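Local coordinates for flagellar brake protein YcgR (Klebsiella pneumoniae, PDB 5KEC) that binds the second messenger c-di-GMP and, as the transcriptional activator MrkH, probably switches on type 3 fimbriae genes during biofilm formation, at residues L69-S73 with G74-F78; P154-K157 with F158-H161; E221-L224 with L225-L229. All blocks are in the same frame, centred on the assembly; numbering follows the deposited sequence.

Contact 1: residues L69-S73 with G74-F78; sequences LHSDS and GKIEF
The side chains of His-70 and Lys-75 meet near the end of a beta hairpin, where strands 64-71 and 74-87 of the N-terminal YcgR-like domain are joined by a type I turn from Ser-71 to Gly-74. The lysine chain is folded at chi2 (-62°) and runs straight beyond it, which slants NZ across to the edge of the imidazole. There NZ gives a hydrogen bond to ND1 of His-70 (2.9 Å), lying in the ring plane. At the ring's other nitrogen, NE2 bonds to Glu-31, so the imidazole is gripped at both nitrogens, consistent with a proton on NE2. His-70 contacts c-di-GMP when the ligand is bound; in this ligand-free model its side chain touches Arg-110, another c-di-GMP-binding residue.

On the other sheet face Leu-69 and Ile-76 sit in register, CB to CB 4.0 Å. Two nearly straight backbone hydrogen bonds join them. Leu-69 N lies 2.9 Å from Ile-76 O. Ile-76 N lies 2.9 Å from Leu-69 O. CD1 of Ile-76 reaches on to CB of Ser-71 (3.9 Å). At the opposite end CD1 of Leu-69 approaches the Phe-78 ring at a slant, 4.0 Å from CE2.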
loop_
_atom_site.group_PDB
_atom_site.type_symbol
_atom_site.label_atom_id
_atom_site.label_comp_id
_atom_site.label_asym_id
_atom_site.label_seq_id
_atom_site.Cartn_x
_atom_site.Cartn_y
_atom_site.Cartn_z
ATOM N N LEU B 69 13.867 -4.493 -0.753
ATOM C CA LEU B 69 15.047 -5.272 -1.092
ATOM C C LEU B 69 15.529 -5.969 0.160
ATOM O O LEU B 69 15.898 -5.313 1.136
ATOM C CB LEU B 69 16.154 -4.379 -1.646
ATOM C CG LEU B 69 16.108 -4.099 -3.145
ATOM C CD1 LEU B 69 17.083 -2.983 -3.488
ATOM C CD2 LEU B 69 16.422 -5.369 -3.938
ATOM N N HIS B 70 15.510 -7.299 0.139
ATOM C CA HIS B 70 15.887 -8.074 1.311
ATOM C C HIS B 70 17.398 -8.279 1.348
ATOM O O HIS B 70 17.890 -9.388 1.140
ATOM C CB HIS B 70 15.143 -9.415 1.335
ATOM C CG HIS B 70 13.654 -9.276 1.409
ATOM N ND1 HIS B 70 12.963 -9.296 2.604
ATOM C CD2 HIS B 70 12.721 -9.111 0.442
ATOM C CE1 HIS B 70 11.673 -9.150 2.368
ATOM N NE2 HIS B 70 11.498 -9.036 1.063
ATOM N N SER B 71 18.124 -7.195 1.613
ATOM C CA SER B 71 19.582 -7.227 1.629
ATOM C C SER B 71 20.124 -7.825 2.921
ATOM O O SER B 71 19.394 -7.977 3.903
ATOM C CB SER B 71 20.148 -5.821 1.437
ATOM O OG SER B 71 21.560 -5.824 1.544
ATOM N N ASP B 72 21.411 -8.163 2.904
ATOM C CA ASP B 72 22.095 -8.701 4.074
ATOM C C ASP B 72 22.222 -7.631 5.147
ATOM O O ASP B 72 22.323 -7.936 6.336
ATOM C CB ASP B 72 23.491 -9.194 3.691
ATOM C CG ASP B 72 23.456 -10.350 2.715
ATOM O OD1 ASP B 72 22.548 -11.198 2.830
ATOM O OD2 ASP B 72 24.338 -10.409 1.832
ATOM N N SER B 73 22.218 -6.375 4.713
ATOM C CA SER B 73 22.421 -5.244 5.608
ATOM C C SER B 73 21.116 -4.830 6.282
ATOM O O SER B 73 21.112 -4.010 7.199
ATOM C CB SER B 73 23.014 -4.066 4.837
ATOM O OG SER B 73 22.181 -3.700 3.746
ATOM N N GLY B 74 20.014 -5.413 5.824
ATOM C CA GLY B 74 18.696 -5.097 6.341
ATOM C C GLY B 74 17.733 -4.875 5.195
ATOM O O GLY B 74 18.149 -4.789 4.044
ATOM N N LYS B 75 16.444 -4.792 5.499
ATOM C CA LYS B 75 15.453 -4.525 4.470
ATOM C C LYS B 75 15.612 -3.085 3.988
ATOM O O LYS B 75 15.651 -2.152 4.793
ATOM C CB LYS B 75 14.036 -4.740 5.009
ATOM C CG LYS B 75 13.831 -6.035 5.795
ATOM C CD LYS B 75 14.076 -7.262 4.938
ATOM C CE LYS B 75 13.893 -8.544 5.740
ATOM N NZ LYS B 75 14.434 -9.732 5.013
ATOM N N ILE B 76 15.718 -2.906 2.677
ATOM C CA ILE B 76 15.768 -1.567 2.104
ATOM C C ILE B 76 14.426 -1.256 1.468
ATOM O O ILE B 76 14.084 -1.811 0.421
ATOM C CB ILE B 76 16.868 -1.450 1.032
ATOM C CG1 ILE B 76 18.185 -2.033 1.552
ATOM C CG2 ILE B 76 17.033 -0.001 0.600
ATOM C CD1 ILE B 76 19.271 -2.106 0.504
ATOM N N GLU B 77 13.654 -0.378 2.099
ATOM C CA GLU B 77 12.352 -0.040 1.547
ATOM C C GLU B 77 12.349 1.279 0.778
ATOM O O GLU B 77 13.069 2.226 1.112
ATOM C CB GLU B 77 11.264 -0.060 2.624
ATOM C CG GLU B 77 11.343 1.042 3.654
ATOM C CD GLU B 77 10.248 0.908 4.696
ATOM O OE1 GLU B 77 10.341 -0.011 5.537
ATOM O OE2 GLU B 77 9.287 1.706 4.661
ATOM N N PHE B 78 11.540 1.318 -0.268
ATOM C CA PHE B 78 11.458 2.487 -1.117
ATOM C C PHE B 78 10.215 2.387 -1.986
ATOM O O PHE B 78 9.577 1.338 -2.052
ATOM C CB PHE B 78 12.710 2.601 -1.990
ATOM C CG PHE B 78 12.930 1.426 -2.893
ATOM C CD1 PHE B 78 12.521 1.467 -4.215
ATOM C CD2 PHE B 78 13.541 0.271 -2.417
ATOM C CE1 PHE B 78 12.726 0.381 -5.054
ATOM C CE2 PHE B 78 13.749 -0.816 -3.249
ATOM C CZ PHE B 78 13.342 -0.758 -4.570
#

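Contact 2: residues P154-K157 with F158-H161; sequences PNLK and FLSH
The backbone makes a short 3-10 turn here, with Phe-158 N bonded to Asn-155 O (3.0 Å) and Leu-159 N to Leu-156 O (2.9 Å), two successive i to i+3 hydrogen bonds in the surface loop between strands 146-151 and 164-171 of the c-di-GMP-binding PilZ domain. The two differ at the acceptor: Leu-159 N stands well above the plane of the Leu-156 carbonyl, whereas Phe-158 N is tilted less far from that of Asn-155.

Phe-158 is the flat group round which the turn's outer side chains gather. Lys-157, extended beyond CG, runs alongside it pointing the same way. Its CG lies over one face, 4.1 Å from the ring centroid and displaced toward the rim, a CH-pi contact, and farther along the chain CE comes to 3.5 Å from CE1 of the ring. Asn-155 comes up at the edge instead. With CG anti to its backbone N (chi1 -160°), the amide lies beside the aromatic, CG in the ring plane and 3.5 Å from CD1, while the amide plane stands almost upright to the ring, at 82°. The ND2 end of that amide also makes a weak hydrogen bond to Glu-133. His-129, in another loop, stacks on the Phe-158 ring.

The turn's inward side is aliphatic. Leu-159 is buried, touching Ile-205 of strand 199-210, while Pro-154 rests on Tyr-203 of that strand. Between themselves these two residues meet through CB of Pro-154 and CD1 of Leu-159, 3.8 Å apart, with CG of Leu-159 drawn in to 3.5 Å from the carbonyl O of Asn-155.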
loop_
_atom_site.group_PDB
_atom_site.type_symbol
_atom_site.label_atom_id
_atom_site.label_comp_id
_atom_site.label_asym_id
_atom_site.label_seq_id
_atom_site.Cartn_x
_atom_site.Cartn_y
_atom_site.Cartn_z
ATOM N N PRO B 154 -24.491 -3.345 0.408
ATOM C CA PRO B 154 -23.677 -2.548 -0.513
ATOM C C PRO B 154 -24.430 -2.201 -1.798
ATOM O O PRO B 154 -25.310 -2.956 -2.228
ATOM C CB PRO B 154 -22.510 -3.480 -0.836
ATOM C CG PRO B 154 -23.084 -4.862 -0.678
ATOM C CD PRO B 154 -24.049 -4.750 0.478
ATOM N N ASN B 155 -24.096 -1.056 -2.380
ATOM C CA ASN B 155 -24.544 -0.717 -3.721
ATOM C C ASN B 155 -23.437 -1.150 -4.675
ATOM O O ASN B 155 -22.544 -0.368 -5.012
ATOM C CB ASN B 155 -24.793 0.786 -3.837
ATOM C CG ASN B 155 -25.698 1.140 -5.005
ATOM O OD1 ASN B 155 -25.769 0.408 -5.996
ATOM N ND2 ASN B 155 -26.400 2.262 -4.891
ATOM N N LEU B 156 -23.491 -2.409 -5.099
ATOM C CA LEU B 156 -22.348 -3.032 -5.757
ATOM C C LEU B 156 -21.853 -2.343 -7.026
ATOM O O LEU B 156 -20.654 -2.355 -7.315
ATOM C CB LEU B 156 -22.626 -4.516 -6.016
ATOM C CG LEU B 156 -22.615 -5.369 -4.748
ATOM C CD1 LEU B 156 -23.012 -6.809 -5.056
ATOM C CD2 LEU B 156 -21.247 -5.315 -4.096
ATOM N N LYS B 157 -22.760 -1.741 -7.786
ATOM C CA LYS B 157 -22.361 -1.142 -9.050
ATOM C C LYS B 157 -21.423 0.055 -8.865
ATOM O O LYS B 157 -20.745 0.468 -9.800
ATOM C CB LYS B 157 -23.580 -0.755 -9.882
ATOM C CG LYS B 157 -24.407 0.374 -9.312
ATOM C CD LYS B 157 -25.601 0.638 -10.206
ATOM C CE LYS B 157 -26.429 1.807 -9.706
ATOM N NZ LYS B 157 -27.529 2.125 -10.663
ATOM N N PHE B 158 -21.371 0.601 -7.654
ATOM C CA PHE B 158 -20.474 1.723 -7.377
ATOM C C PHE B 158 -19.190 1.270 -6.703
ATOM O O PHE B 158 -18.357 2.091 -6.312
ATOM C CB PHE B 158 -21.173 2.766 -6.516
ATOM C CG PHE B 158 -22.300 3.453 -7.216
ATOM C CD1 PHE B 158 -23.613 3.201 -6.861
ATOM C CD2 PHE B 158 -22.046 4.335 -8.251
ATOM C CE1 PHE B 158 -24.654 3.833 -7.519
ATOM C CE2 PHE B 158 -23.082 4.962 -8.909
ATOM C CZ PHE B 158 -24.386 4.711 -8.542
ATOM N N LEU B 159 -19.042 -0.045 -6.577
ATOM C CA LEU B 159 -17.938 -0.624 -5.832
ATOM C C LEU B 159 -17.108 -1.574 -6.685
ATOM O O LEU B 159 -16.527 -2.530 -6.174
ATOM C CB LEU B 159 -18.476 -1.362 -4.607
ATOM C CG LEU B 159 -19.361 -0.523 -3.687
ATOM C CD1 LEU B 159 -19.933 -1.364 -2.557
ATOM C CD2 LEU B 159 -18.575 0.657 -3.134
ATOM N N SER B 160 -17.048 -1.315 -7.984
ATOM C CA SER B 160 -16.236 -2.143 -8.868
ATOM C C SER B 160 -14.760 -1.824 -8.667
ATOM O O SER B 160 -14.414 -0.780 -8.119
ATOM C CB SER B 160 -16.636 -1.931 -10.328
ATOM O OG SER B 160 -16.208 -0.667 -10.805
ATOM N N HIS B 161 -13.888 -2.717 -9.117
ATOM C CA HIS B 161 -12.457 -2.521 -8.935
ATOM C C HIS B 161 -11.995 -1.164 -9.474
ATOM O O HIS B 161 -12.366 -0.757 -10.575
ATOM C CB HIS B 161 -11.670 -3.659 -9.582
ATOM C CG HIS B 161 -10.187 -3.489 -9.493
ATOM N ND1 HIS B 161 -9.469 -3.805 -8.359
ATOM C CD2 HIS B 161 -9.288 -3.021 -10.388
ATOM C CE1 HIS B 161 -8.191 -3.546 -8.564
ATOM N NE2 HIS B 161 -8.053 -3.068 -9.788
#

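Contact 3: residues E221-L224 with L225-L229; sequences EKIL and LDLIL
Leu-227 stands one helical turn after Ile-223, and the two side chains run alongside each other, pointing the same way. Starting at its root, CB of Leu-227 lies 3.6 Å from both Ile-223 O and Leu-224 O. With CG placed anti to its own carbonyl carbon (chi1 -66°), the side chain leans back along the helix, and CG comes down to 3.2 Å from Ile-223 O. CD1 then carries on past that oxygen and meets the methyl branch of the isoleucine, 3.7 Å from Ile-223 CG2. The same oxygen takes the hydrogen bond from Leu-227 N (2.8 Å), in the carbonyl plane, so Ile-223 O is covered by the leucine that it binds.

Ile-228 covers the carbonyl of Leu-224 in the same way, but the two side chains meet only loosely. Its N bonds to Leu-224 O at 2.7 Å, almost straight at 173°, and CG1 packs on that oxygen at 3.1 Å before CD1 ends 4.4 Å from Leu-224 CB. Farther round the helix, Asp-226 N bonds to Lys-222 O, and CG of the aspartate lies 3.4 Å from that oxygen; its carboxylate uses OD2 to reach the hydroxyl of Tyr-175.

Ile-223, Leu-224 and Leu-227 form the buried side: Ile-223 touches Leu-172 and Tyr-175, Leu-224 lies on Ile-142 and Asp-144, and Leu-227 touches Leu-117, His-121 and Ile-142. Lys-222, Leu-225 and Leu-229 are exposed. The i to i+4 bonds throughout mark a regular alpha-helix, here the C-terminal helix 214-234 with one side laid against the PilZ beta-sheet and Leu-224 close to Ser-143 of the c-di-GMP site.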
loop_
_atom_site.group_PDB
_atom_site.type_symbol
_atom_site.label_atom_id
_atom_site.label_comp_id
_atom_site.label_asym_id
_atom_site.label_seq_id
_atom_site.Cartn_x
_atom_site.Cartn_y
_atom_site.Cartn_z
ATOM N N GLU B 221 -2.275 8.826 10.749
ATOM C CA GLU B 221 -1.092 8.190 11.321
ATOM C C GLU B 221 -1.081 8.276 12.844
ATOM O O GLU B 221 -0.611 7.365 13.521
ATOM C CB GLU B 221 0.181 8.787 10.710
ATOM C CG GLU B 221 0.420 8.314 9.273
ATOM C CD GLU B 221 1.480 9.118 8.531
ATOM O OE1 GLU B 221 1.633 10.327 8.811
ATOM O OE2 GLU B 221 2.157 8.535 7.654
ATOM N N LYS B 222 -1.623 9.363 13.382
ATOM C CA LYS B 222 -1.719 9.511 14.829
ATOM C C LYS B 222 -2.735 8.546 15.419
ATOM O O LYS B 222 -2.509 7.962 16.479
ATOM C CB LYS B 222 -2.072 10.946 15.206
ATOM C CG LYS B 222 -0.941 11.922 14.953
ATOM C CD LYS B 222 -1.262 13.307 15.492
ATOM C CE LYS B 222 -2.483 13.910 14.815
ATOM N NZ LYS B 222 -2.742 15.302 15.280
ATOM N N ILE B 223 -3.858 8.375 14.730
ATOM C CA ILE B 223 -4.846 7.392 15.141
ATOM C C ILE B 223 -4.233 5.992 15.129
ATOM O O ILE B 223 -4.466 5.191 16.036
ATOM C CB ILE B 223 -6.066 7.402 14.204
ATOM C CG1 ILE B 223 -6.761 8.764 14.235
ATOM C CG2 ILE B 223 -7.036 6.281 14.574
ATOM C CD1 ILE B 223 -7.878 8.888 13.227
ATOM N N LEU B 224 -3.461 5.699 14.086
ATOM C CA LEU B 224 -2.818 4.397 13.948
ATOM C C LEU B 224 -1.915 4.121 15.135
ATOM O O LEU B 224 -1.992 3.062 15.756
ATOM C CB LEU B 224 -1.990 4.337 12.671
ATOM C CG LEU B 224 -2.735 4.070 11.372
ATOM C CD1 LEU B 224 -1.771 4.228 10.221
ATOM C CD2 LEU B 224 -3.344 2.680 11.388
ATOM N N LEU B 225 -1.058 5.086 15.442
ATOM C CA LEU B 225 -0.140 4.957 16.564
ATOM C C LEU B 225 -0.907 4.685 17.857
ATOM O O LEU B 225 -0.419 3.973 18.731
ATOM C CB LEU B 225 0.747 6.205 16.688
ATOM C CG LEU B 225 1.678 6.506 15.501
ATOM C CD1 LEU B 225 2.487 7.774 15.737
ATOM C CD2 LEU B 225 2.608 5.338 15.202
ATOM N N ASP B 226 -2.117 5.231 17.961
ATOM C CA ASP B 226 -2.976 4.999 19.122
ATOM C C ASP B 226 -3.577 3.597 19.113
ATOM O O ASP B 226 -3.699 2.945 20.155
ATOM C CB ASP B 226 -4.116 6.023 19.168
ATOM C CG ASP B 226 -3.669 7.382 19.673
ATOM O OD1 ASP B 226 -2.591 7.466 20.294
ATOM O OD2 ASP B 226 -4.404 8.369 19.458
ATOM N N LEU B 227 -3.975 3.148 17.929
ATOM C CA LEU B 227 -4.597 1.843 17.776
ATOM C C LEU B 227 -3.569 0.736 17.969
ATOM O O LEU B 227 -3.805 -0.224 18.698
ATOM C CB LEU B 227 -5.256 1.727 16.400
ATOM C CG LEU B 227 -6.441 2.671 16.186
ATOM C CD1 LEU B 227 -6.993 2.552 14.768
ATOM C CD2 LEU B 227 -7.518 2.386 17.219
ATOM N N ILE B 228 -2.427 0.886 17.306
ATOM C CA ILE B 228 -1.321 -0.051 17.443
ATOM C C ILE B 228 -0.904 -0.190 18.902
ATOM O O ILE B 228 -0.799 -1.300 19.427
ATOM C CB ILE B 228 -0.115 0.412 16.615
ATOM C CG1 ILE B 228 -0.476 0.429 15.127
ATOM C CG2 ILE B 228 1.082 -0.486 16.878
ATOM C CD1 ILE B 228 0.534 1.148 14.255
ATOM N N LEU B 229 -0.671 0.941 19.558
ATOM C CA LEU B 229 -0.305 0.944 20.970
ATOM C C LEU B 229 -1.359 0.208 21.794
ATOM O O LEU B 229 -1.033 -0.627 22.640
ATOM C CB LEU B 229 -0.130 2.379 21.475
ATOM C CG LEU B 229 0.307 2.551 22.932
ATOM C CD1 LEU B 229 1.631 1.842 23.192
ATOM C CD2 LEU B 229 0.400 4.027 23.285
#

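Overall arrangement
From the N terminus, the chain first builds the YcgR-like sheet, where contact 1 closes the tight hairpin between strands 64-71 and 74-87. It then passes the arginines at 109-111 and 114 that bind c-di-GMP and enters the second sheet, where contact 2 shapes the loop between strands 146-151 and 164-171. Contact 3 closes no loop: it lies within the final helix, 214-234, which packs on strands 117-118 and 134-142 of that second sheet. The three follow in series, none enclosing or crossing another. Contacts 1 and 2 fall on opposite sides of the chain's centre, their centres 38 Å apart, whereas contacts 1 and 3 approach to about 10 Å between nearest atoms.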